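Local coordinates for peptidoglycan-N-acetylglucosamine deacetylase BC_1960 (Bacillus cereus, PDB 5O6Y), which removes the acetyl group from N-acetylglucosamine residues of peptidoglycan, and also acts on soluble chitin substrates, as a zinc-dependent polysaccharide deacetylase, at residues V23-D28 and A199-L204; W141-V146 and P166-L171. One frame throughout, in Å; residues are numbered along the deposited sequence.

Contact 1. Residues V23-D28 and A199-L204; sequences VALTFD and ARFVTL. With 5YA (4-naphthalen-1-yl-~{N}-oxidanyl-benzamide), chain H.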
ATOM      1  N   VAL A  23      -4.283 -12.182   4.502  1.00  5.70           N
ATOM      2  CA  VAL A  23      -4.619 -10.769   4.416  1.00  7.34           C
ATOM      3  C   VAL A  23      -3.342 -10.005   4.089  1.00  4.24           C
ATOM      4  O   VAL A  23      -2.242 -10.557   4.102  1.00  9.57           O
ATOM      5  CB  VAL A  23      -5.265 -10.231   5.709  1.00 11.51           C
ATOM      6  CG1 VAL A  23      -6.664 -10.801   5.877  1.00  4.00           C
ATOM      7  CG2 VAL A  23      -4.401 -10.567   6.914  1.00  4.12           C
ATOM      8  N   ALA A  24      -3.500  -8.716   3.795  1.00  5.27           N
ATOM      9  CA  ALA A  24      -2.382  -7.887   3.358  1.00  4.31           C
ATOM     10  C   ALA A  24      -2.437  -6.542   4.062  1.00  4.29           C
ATOM     11  O   ALA A  24      -3.436  -5.825   3.956  1.00  4.22           O
ATOM     12  CB  ALA A  24      -2.399  -7.693   1.839  1.00  4.34           C
ATOM     13  N   LEU A  25      -1.364  -6.205   4.776  1.00  4.35           N
ATOM     14  CA  LEU A  25      -1.192  -4.878   5.351  1.00  4.35           C
ATOM     15  C   LEU A  25      -0.474  -3.983   4.348  1.00  4.42           C
ATOM     16  O   LEU A  25       0.554  -4.372   3.786  1.00  4.50           O
ATOM     17  CB  LEU A  25      -0.396  -4.949   6.655  1.00  4.39           C
ATOM     18  CG  LEU A  25      -1.020  -5.668   7.852  1.00 11.30           C
ATOM     19  CD1 LEU A  25       0.020  -5.908   8.941  1.00 11.18           C
ATOM     20  CD2 LEU A  25      -2.189  -4.866   8.398  1.00  9.71           C
ATOM     21  N   THR A  26      -1.023  -2.793   4.118  1.00  4.39           N
ATOM     22  CA  THR A  26      -0.414  -1.806   3.239  1.00  4.45           C
ATOM     23  C   THR A  26      -0.315  -0.471   3.964  1.00  5.90           C
ATOM     24  O   THR A  26      -1.126  -0.161   4.841  1.00 10.19           O
ATOM     25  CB  THR A  26      -1.201  -1.632   1.928  1.00  6.24           C
ATOM     26  OG1 THR A  26      -2.520  -1.149   2.211  1.00  4.99           O
ATOM     27  CG2 THR A  26      -1.296  -2.957   1.178  1.00  4.42           C
ATOM     28  N   PHE A  27       0.688   0.319   3.585  1.00 11.18           N
ATOM     29  CA  PHE A  27       0.988   1.584   4.246  1.00 10.31           C
ATOM     30  C   PHE A  27       1.292   2.639   3.193  1.00  5.65           C
ATOM     31  O   PHE A  27       2.034   2.372   2.243  1.00  8.15           O
ATOM     32  CB  PHE A  27       2.165   1.433   5.220  1.00 10.71           C
ATOM     33  CG  PHE A  27       1.908   0.444   6.328  1.00  7.39           C
ATOM     34  CD1 PHE A  27       1.327   0.849   7.516  1.00  4.54           C
ATOM     35  CD2 PHE A  27       2.245  -0.892   6.176  1.00  9.71           C
ATOM     36  CE1 PHE A  27       1.089  -0.059   8.534  1.00  4.50           C
ATOM     37  CE2 PHE A  27       2.007  -1.804   7.190  1.00  4.57           C
ATOM     38  CZ  PHE A  27       1.428  -1.387   8.368  1.00  4.52           C
ATOM     39  N   ASP A  28       0.725   3.831   3.366  1.00 10.81           N
ATOM     40  CA  ASP A  28       0.756   4.871   2.348  1.00 14.91           C
ATOM     41  C   ASP A  28       1.434   6.135   2.861  1.00 14.71           C
ATOM     42  O   ASP A  28       1.479   6.394   4.067  1.00 20.45           O
ATOM     43  CB  ASP A  28      -0.661   5.216   1.880  1.00 10.79           C
ATOM     44  CG  ASP A  28      -1.194   4.225   0.870  1.00 12.37           C
ATOM     45  OD1 ASP A  28      -0.481   3.255   0.555  1.00 17.20           O
ATOM     46  OD2 ASP A  28      -2.324   4.416   0.384  1.00 10.62           O
ATOM     47  N   ALA A 199      -5.402 -16.353  10.221  1.00  6.19           N
ATOM     48  CA  ALA A 199      -4.966 -15.575   9.072  1.00  7.34           C
ATOM     49  C   ALA A 199      -3.445 -15.490   9.008  1.00  9.36           C
ATOM     50  O   ALA A 199      -2.753 -15.491  10.030  1.00 10.89           O
ATOM     51  CB  ALA A 199      -5.558 -14.166   9.121  1.00  4.04           C
ATOM     52  N   ARG A 200      -2.930 -15.422   7.784  1.00 12.38           N
ATOM     53  CA  ARG A 200      -1.515 -15.210   7.521  1.00 12.00           C
ATOM     54  C   ARG A 200      -1.340 -13.887   6.792  1.00 16.80           C
ATOM     55  O   ARG A 200      -2.153 -13.531   5.933  1.00 13.24           O
ATOM     56  CB  ARG A 200      -0.924 -16.354   6.687  1.00  4.41           C
ATOM     57  CG  ARG A 200      -0.829 -17.683   7.417  1.00 11.47           C
ATOM     58  CD  ARG A 200      -0.470 -18.805   6.455  1.00 20.61           C
ATOM     59  NE  ARG A 200      -1.496 -18.984   5.431  1.00 30.92           N
ATOM     60  CZ  ARG A 200      -1.417 -19.862   4.436  1.00 37.21           C
ATOM     61  NH1 ARG A 200      -0.355 -20.649   4.323  1.00 48.46           N
ATOM     62  NH2 ARG A 200      -2.402 -19.953   3.551  1.00 25.70           N
ATOM     63  N   PHE A 201      -0.285 -13.159   7.136  1.00 13.73           N
ATOM     64  CA  PHE A 201      -0.012 -11.865   6.526  1.00  6.63           C
ATOM     65  C   PHE A 201       0.958 -12.047   5.366  1.00  4.53           C
ATOM     66  O   PHE A 201       2.052 -12.594   5.541  1.00  4.65           O
ATOM     67  CB  PHE A 201       0.543 -10.890   7.561  1.00  4.45           C
ATOM     68  CG  PHE A 201      -0.477 -10.440   8.566  1.00  4.35           C
ATOM     69  CD1 PHE A 201      -1.173  -9.259   8.380  1.00  5.48           C
ATOM     70  CD2 PHE A 201      -0.753 -11.204   9.685  1.00  5.04           C
ATOM     71  CE1 PHE A 201      -2.116  -8.842   9.297  1.00  7.44           C
ATOM     72  CE2 PHE A 201      -1.696 -10.793  10.608  1.00  9.62           C
ATOM     73  CZ  PHE A 201      -2.379  -9.610  10.413  1.00  5.97           C
ATOM     74  N   VAL A 202       0.554 -11.588   4.182  1.00  4.52           N
ATOM     75  CA  VAL A 202       1.348 -11.725   2.969  1.00  4.61           C
ATOM     76  C   VAL A 202       1.508 -10.350   2.333  1.00  7.64           C
ATOM     77  O   VAL A 202       0.848  -9.382   2.711  1.00 10.91           O
ATOM     78  CB  VAL A 202       0.718 -12.711   1.964  1.00  5.78           C
ATOM     79  CG1 VAL A 202       0.502 -14.073   2.609  1.00 10.56           C
ATOM     80  CG2 VAL A 202      -0.590 -12.156   1.431  1.00  4.51           C
ATOM     81  N   THR A 203       2.404 -10.277   1.356  1.00  4.71           N
ATOM     82  CA  THR A 203       2.560  -9.072   0.558  1.00  4.74           C
ATOM     83  C   THR A 203       1.656  -9.144  -0.671  1.00  8.42           C
ATOM     84  O   THR A 203       1.098 -10.191  -1.005  1.00  8.39           O
ATOM     85  CB  THR A 203       4.022  -8.880   0.142  1.00  8.15           C
ATOM     86  OG1 THR A 203       4.412  -9.920  -0.765  1.00  7.46           O
ATOM     87  CG2 THR A 203       4.933  -8.913   1.357  1.00  4.90           C
ATOM     88  N   LEU A 204       1.504  -8.004  -1.343  1.00  4.70           N
ATOM     89  CA  LEU A 204       0.694  -7.978  -2.557  1.00  4.67           C
ATOM     90  C   LEU A 204       1.213  -8.907  -3.650  1.00  9.04           C
ATOM     91  O   LEU A 204       0.382  -9.562  -4.303  1.00  9.04           O
ATOM     92  CB  LEU A 204       0.573  -6.540  -3.079  1.00  4.67           C
ATOM     93  CG  LEU A 204      -0.020  -5.504  -2.120  1.00 11.34           C
ATOM     94  CD1 LEU A 204      -0.397  -4.234  -2.867  1.00  4.58           C
ATOM     95  CD2 LEU A 204      -1.219  -6.070  -1.373  1.00  5.92           C
TER
HETATM   96  C1  5YA H 304     -11.546   7.624   3.774  0.66 46.63           C
HETATM   97  C2  5YA H 304     -10.213   7.697   3.357  0.66 46.94           C
HETATM   98  C3  5YA H 304      -9.878   7.652   2.004  0.66 47.44           C
HETATM   99  C4  5YA H 304     -10.912   7.513   1.028  0.66 48.25           C
HETATM  100  C5  5YA H 304     -12.272   7.438   1.454  0.66 48.20           C
HETATM  101  C6  5YA H 304     -12.577   7.495   2.847  0.66 47.55           C
HETATM  102  C7  5YA H 304     -10.621   7.455  -0.367  0.66 46.57           C
HETATM  103  C8  5YA H 304     -11.657   7.325  -1.288  0.66 44.62           C
HETATM  104  O1  5YA H 304      -3.839   6.694  -0.090  0.66 29.49           O
HETATM  105  C9  5YA H 304     -12.988   7.252  -0.867  0.66 42.16           C
HETATM  106  C10 5YA H 304     -13.309   7.306   0.485  0.66 44.42           C
HETATM  107  C11 5YA H 304      -8.441   7.723   1.605  0.66 43.99           C
HETATM  108  C12 5YA H 304      -7.816   6.566   1.183  0.66 42.68           C
HETATM  109  C13 5YA H 304      -6.488   6.583   0.807  0.66 43.10           C
HETATM  110  N1  5YA H 304      -3.527   8.759   0.661  0.66 30.81           N
HETATM  111  C14 5YA H 304      -5.764   7.756   0.862  0.66 37.31           C
HETATM  112  C15 5YA H 304      -6.379   8.924   1.293  0.66 39.66           C
HETATM  113  C16 5YA H 304      -7.718   8.907   1.666  0.66 41.40           C
HETATM  114  C17 5YA H 304      -4.295   7.707   0.439  0.66 32.47           C
HETATM  115  O2  5YA H 304      -2.174   8.715   0.278  0.66  4.46           O
HETATM  116  O   HOH W   1       0.796  -8.193   5.176  1.00  4.50           O
HETATM  117  O   HOH W   2       1.102  -6.309   2.272  1.00  6.00           O
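Val23 pairs through both its N and its O with the segment 199-204: its N donates to Arg200 O at 2.9 Å, and its O accepts from Val202 N at 3.0 Å. These two bonds straddle Phe201, the parallel bridge partner of Val23, and Phe201 CA adds a C-H...O contact to Val23 O. The tight part lies on the face shared by Val23, Leu25 and Phe201. With CG anti to its carbonyl carbon (chi1 -71°), the Phe201 side chain runs alongside that of Val23, whose CG2 sits over one ring face, toward the rim, in a CH-pi contact 4.0 Å from the centroid. Leu25 meets the ring obliquely, its CD1 3.6 Å from Phe201 CD1. A flat ring suits this place because it can touch two branched aliphatic chains at once. Past Ala24 the two segments diverge and direct pairing gives way to water: one molecule accepts from Leu25 N and lies near Val202 O, where a backbone hydrogen bond would otherwise continue the ladder. On the opposite face Leu204 CD2 reaches Ala24 CB, small enough to admit it, at 3.8 Å. The outer side is looser, for Arg200 is exposed and points away, with at most a weak, long ion pair to Glu22. A short strand thus pairs in parallel with the start of strand 22-28, which leads to the predicted base Asp28 in the distorted (beta/alpha) barrel of the NodB family.

Contact 2. Residues W141-V146 and P166-L171; sequences WSVDTV and PGSVIL. With NA (sodium ion), chain Q; NA (sodium ion), chain N; 5YA (4-naphthalen-1-yl-~{N}-oxidanyl-benzamide), chain H; PE3 (3,6,9,12,15,18,21,24,27,30,33,36,39-tridecaoxahentetracontane-1,41-diol), chain I.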
ATOM      1  N   TRP A 141      -8.095  -1.108  -1.872  1.00  5.90           N
ATOM      2  CA  TRP A 141      -8.199  -1.679  -0.535  1.00  6.03           C
ATOM      3  C   TRP A 141      -9.653  -2.036  -0.266  1.00  6.97           C
ATOM      4  O   TRP A 141     -10.567  -1.532  -0.925  1.00  6.38           O
ATOM      5  CB  TRP A 141      -7.680  -0.710   0.533  1.00  4.00           C
ATOM      6  CG  TRP A 141      -8.448   0.574   0.585  1.00 16.78           C
ATOM      7  CD1 TRP A 141      -9.533   0.853   1.367  1.00 19.69           C
ATOM      8  CD2 TRP A 141      -8.199   1.754  -0.188  1.00 10.97           C
ATOM      9  NE1 TRP A 141      -9.971   2.133   1.132  1.00 16.95           N
ATOM     10  CE2 TRP A 141      -9.169   2.709   0.181  1.00 11.88           C
ATOM     11  CE3 TRP A 141      -7.250   2.098  -1.154  1.00 11.91           C
ATOM     12  CZ2 TRP A 141      -9.216   3.979  -0.384  1.00 21.71           C
ATOM     13  CZ3 TRP A 141      -7.297   3.364  -1.713  1.00 17.88           C
ATOM     14  CH2 TRP A 141      -8.273   4.288  -1.326  1.00 23.29           C
ATOM     15  N   SER A 142      -9.857  -2.914   0.720  1.00  3.86           N
ATOM     16  CA  SER A 142     -11.193  -3.313   1.133  1.00  5.68           C
ATOM     17  C   SER A 142     -11.467  -3.104   2.615  1.00  5.33           C
ATOM     18  O   SER A 142     -12.620  -3.250   3.037  1.00  5.88           O
ATOM     19  CB  SER A 142     -11.452  -4.789   0.781  1.00  5.86           C
ATOM     20  OG  SER A 142     -10.573  -5.654   1.478  1.00  7.48           O
ATOM     21  N   VAL A 143     -10.454  -2.779   3.417  1.00  3.78           N
ATOM     22  CA  VAL A 143     -10.626  -2.454   4.829  1.00 14.10           C
ATOM     23  C   VAL A 143      -9.907  -1.139   5.088  1.00 13.29           C
ATOM     24  O   VAL A 143      -8.685  -1.050   4.918  1.00 14.49           O
ATOM     25  CB  VAL A 143     -10.084  -3.556   5.756  1.00 10.51           C
ATOM     26  CG1 VAL A 143     -10.305  -3.175   7.214  1.00  3.73           C
ATOM     27  CG2 VAL A 143     -10.746  -4.887   5.449  1.00  9.75           C
ATOM     28  N   ASP A 144     -10.659  -0.121   5.496  1.00 15.30           N
ATOM     29  CA  ASP A 144     -10.118   1.210   5.732  1.00 13.65           C
ATOM     30  C   ASP A 144     -10.036   1.457   7.231  1.00 16.36           C
ATOM     31  O   ASP A 144     -11.059   1.448   7.923  1.00  7.20           O
ATOM     32  CB  ASP A 144     -10.976   2.279   5.059  1.00 15.53           C
ATOM     33  CG  ASP A 144     -10.332   3.648   5.103  1.00 22.57           C
ATOM     34  OD1 ASP A 144      -9.143   3.736   5.472  1.00 17.05           O
ATOM     35  OD2 ASP A 144     -11.017   4.637   4.772  1.00 28.50           O
ATOM     36  N   THR A 145      -8.818   1.682   7.728  1.00 16.57           N
ATOM     37  CA  THR A 145      -8.629   1.996   9.138  1.00 12.81           C
ATOM     38  C   THR A 145      -9.039   3.420   9.482  1.00 17.77           C
ATOM     39  O   THR A 145      -9.156   3.732  10.672  1.00 23.53           O
ATOM     40  CB  THR A 145      -7.168   1.787   9.542  1.00 11.21           C
ATOM     41  OG1 THR A 145      -6.329   2.670   8.786  1.00 10.64           O
ATOM     42  CG2 THR A 145      -6.745   0.352   9.287  1.00  3.94           C
ATOM     43  N   VAL A 146      -9.265   4.268   8.471  1.00 22.20           N
ATOM     44  CA  VAL A 146      -9.530   5.702   8.604  1.00 29.18           C
ATOM     45  C   VAL A 146      -8.636   6.297   9.693  1.00 29.39           C
ATOM     46  O   VAL A 146      -9.067   7.121  10.508  1.00 25.55           O
ATOM     47  CB  VAL A 146     -11.040   5.975   8.829  1.00 25.22           C
ATOM     48  CG1 VAL A 146     -11.545   5.511  10.202  1.00 17.25           C
ATOM     49  CG2 VAL A 146     -11.387   7.443   8.559  1.00 30.56           C
ATOM     50  N   PRO A 166     -10.855 -13.352   4.504  1.00 12.92           N
ATOM     51  CA  PRO A 166      -9.801 -13.870   3.624  1.00  4.71           C
ATOM     52  C   PRO A 166      -9.677 -13.032   2.359  1.00  9.66           C
ATOM     53  O   PRO A 166     -10.654 -12.803   1.642  1.00  6.26           O
ATOM     54  CB  PRO A 166     -10.273 -15.294   3.321  1.00  3.90           C
ATOM     55  CG  PRO A 166     -11.015 -15.690   4.548  1.00  3.84           C
ATOM     56  CD  PRO A 166     -11.694 -14.437   5.047  1.00  3.78           C
ATOM     57  N   GLY A 167      -8.461 -12.557   2.097  1.00  7.22           N
ATOM     58  CA  GLY A 167      -8.195 -11.713   0.954  1.00  4.02           C
ATOM     59  C   GLY A 167      -8.280 -10.225   1.212  1.00  3.99           C
ATOM     60  O   GLY A 167      -8.116  -9.442   0.268  1.00 12.14           O
ATOM     61  N   SER A 168      -8.521  -9.805   2.452  1.00  3.95           N
ATOM     62  CA  SER A 168      -8.655  -8.386   2.751  1.00  7.50           C
ATOM     63  C   SER A 168      -7.338  -7.650   2.534  1.00  9.42           C
ATOM     64  O   SER A 168      -6.261  -8.153   2.870  1.00  4.06           O
ATOM     65  CB  SER A 168      -9.127  -8.185   4.191  1.00  3.86           C
ATOM     66  OG  SER A 168     -10.452  -8.650   4.369  1.00 10.30           O
ATOM     67  N   VAL A 169      -7.430  -6.453   1.963  1.00  8.50           N
ATOM     68  CA  VAL A 169      -6.295  -5.551   1.801  1.00  4.07           C
ATOM     69  C   VAL A 169      -6.560  -4.339   2.683  1.00  6.61           C
ATOM     70  O   VAL A 169      -7.497  -3.572   2.433  1.00  3.97           O
ATOM     71  CB  VAL A 169      -6.091  -5.143   0.336  1.00  5.75           C
ATOM     72  CG1 VAL A 169      -4.932  -4.163   0.218  1.00  4.19           C
ATOM     73  CG2 VAL A 169      -5.848  -6.372  -0.530  1.00  4.15           C
ATOM     74  N   ILE A 170      -5.742  -4.161   3.717  1.00 13.49           N
ATOM     75  CA  ILE A 170      -5.980  -3.160   4.753  1.00 11.29           C
ATOM     76  C   ILE A 170      -5.144  -1.926   4.452  1.00 12.69           C
ATOM     77  O   ILE A 170      -3.993  -2.034   4.015  1.00  5.29           O
ATOM     78  CB  ILE A 170      -5.651  -3.729   6.147  1.00  8.56           C
ATOM     79  CG1 ILE A 170      -6.285  -5.113   6.312  1.00  3.99           C
ATOM     80  CG2 ILE A 170      -6.136  -2.788   7.233  1.00  7.64           C
ATOM     81  CD1 ILE A 170      -5.826  -5.866   7.540  1.00  4.00           C
ATOM     82  N   LEU A 171      -5.717  -0.750   4.689  1.00 18.03           N
ATOM     83  CA  LEU A 171      -5.067   0.513   4.365  1.00 14.48           C
ATOM     84  C   LEU A 171      -4.679   1.230   5.652  1.00 17.22           C
ATOM     85  O   LEU A 171      -5.531   1.488   6.507  1.00  7.62           O
ATOM     86  CB  LEU A 171      -5.980   1.387   3.507  1.00  4.75           C
ATOM     87  CG  LEU A 171      -5.625   2.866   3.340  1.00  9.21           C
ATOM     88  CD1 LEU A 171      -4.195   3.065   2.869  1.00  4.21           C
ATOM     89  CD2 LEU A 171      -6.596   3.508   2.377  1.00 17.87           C
TER
HETATM   90 NA    NA Q 313     -13.388 -13.710   1.899  1.00  9.99          NA
HETATM   91 NA    NA N 310     -12.136  -7.661   2.594  1.00  5.37          NA
HETATM   92  C1  5YA H 304     -11.546   7.624   3.774  0.66 46.63           C
HETATM   93  C2  5YA H 304     -10.213   7.697   3.357  0.66 46.94           C
HETATM   94  C3  5YA H 304      -9.878   7.652   2.004  0.66 47.44           C
HETATM   95  C4  5YA H 304     -10.912   7.513   1.028  0.66 48.25           C
HETATM   96  C5  5YA H 304     -12.272   7.438   1.454  0.66 48.20           C
HETATM   97  C6  5YA H 304     -12.577   7.495   2.847  0.66 47.55           C
HETATM   98  C7  5YA H 304     -10.621   7.455  -0.367  0.66 46.57           C
HETATM   99  C8  5YA H 304     -11.657   7.325  -1.288  0.66 44.62           C
HETATM  100  O1  5YA H 304      -3.839   6.694  -0.090  0.66 29.49           O
HETATM  101  C9  5YA H 304     -12.988   7.252  -0.867  0.66 42.16           C
HETATM  102  C10 5YA H 304     -13.309   7.306   0.485  0.66 44.42           C
HETATM  103  C11 5YA H 304      -8.441   7.723   1.605  0.66 43.99           C
HETATM  104  C12 5YA H 304      -7.816   6.566   1.183  0.66 42.68           C
HETATM  105  C13 5YA H 304      -6.488   6.583   0.807  0.66 43.10           C
HETATM  106  N1  5YA H 304      -3.527   8.759   0.661  0.66 30.81           N
HETATM  107  C14 5YA H 304      -5.764   7.756   0.862  0.66 37.31           C
HETATM  108  C15 5YA H 304      -6.379   8.924   1.293  0.66 39.66           C
HETATM  109  C16 5YA H 304      -7.718   8.907   1.666  0.66 41.40           C
HETATM  110  C17 5YA H 304      -4.295   7.707   0.439  0.66 32.47           C
HETATM  111  O2  5YA H 304      -2.174   8.715   0.278  0.66  4.46           O
HETATM  112  O25 PE3 I 305     -12.911   2.135  -1.076  0.69 28.90           O
HETATM  113  C24 PE3 I 305     -11.947   1.312  -1.673  0.69 25.82           C
HETATM  114  C23 PE3 I 305     -11.611   1.883  -3.049  0.69 17.55           C
HETATM  115  O22 PE3 I 305     -11.910   3.250  -3.044  0.69 17.85           O
HETATM  116  O   HOH W   3     -14.419  -5.988   3.354  1.00  5.15           O
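Val169 O is held by two donors at once, Ser142 N at 3.0 Å in its carbonyl plane and Val143 N at 3.2 Å from above that plane. This double grip opens the parallel pairing of a beta-alpha-beta unit, in which strand 143-144 leads through helix 153-161 to strand 169-173. Ser142 OG returns the bond by accepting from Val169 N, and it also binds a sodium ion together with a water and Ser168 OG, itself hydrogen-bonded to Phe165 N; a small hydroxyl suits both tasks. Leu171 N donates to Val143 O, continuing the parallel ladder. Val143 and Ile170, beta-branched and so suited to extended strand backbone, lie side by side on one face, Val143 CB 4.1 Å from Ile170 CG1, and helix 153-161 covers Ile170 and Thr145. The other face carries Asp144 and Leu171 and lines the ligand pocket. Asp144 OD1 accepts from Val146 N in an Asx turn, which steadies the carboxylate while OD2 approaches the naphthyl group. The Trp141 indole is sandwiched between Leu171 CD2 and a polyether carbon on its opposite face, and its CZ2 comes within 3.3 Å of ligand C12. Leu171 CD2 stands 3.6 Å from the centroid of the six-membered ring, over its centre. Thr145, with OG1 between its backbone N and carbonyl carbon (chi1 62°), directs its hydroxyl at mid-strand 169-173, donating from OG1 to Leu171 O at 2.7 Å.

How the contacts relate
The centres of the two contacts lie about 9 Å apart in one parallel sheet, where strand 22-28 has strand 200-201 as one neighbour and strand 169-173 as another; strand 143-144 pairs in turn with 169-173. Along the chain, 23-28 comes first, then 141-146 and 166-171, and 199-204 last, so contact 2 falls wholly between the segments of contact 1. The contacts meet directly: Ala24 O and Ile170 N are 2.9 Å apart, a probable hydrogen bond, and Asp28 OD2 packs against Leu171 CD1. Neighbouring strands, with the loop that precedes 143-144, thus bring Asp28, Leu171, Asp144 and Trp141 to one pocket, where the bound hydroxamate ligand touches both contacts.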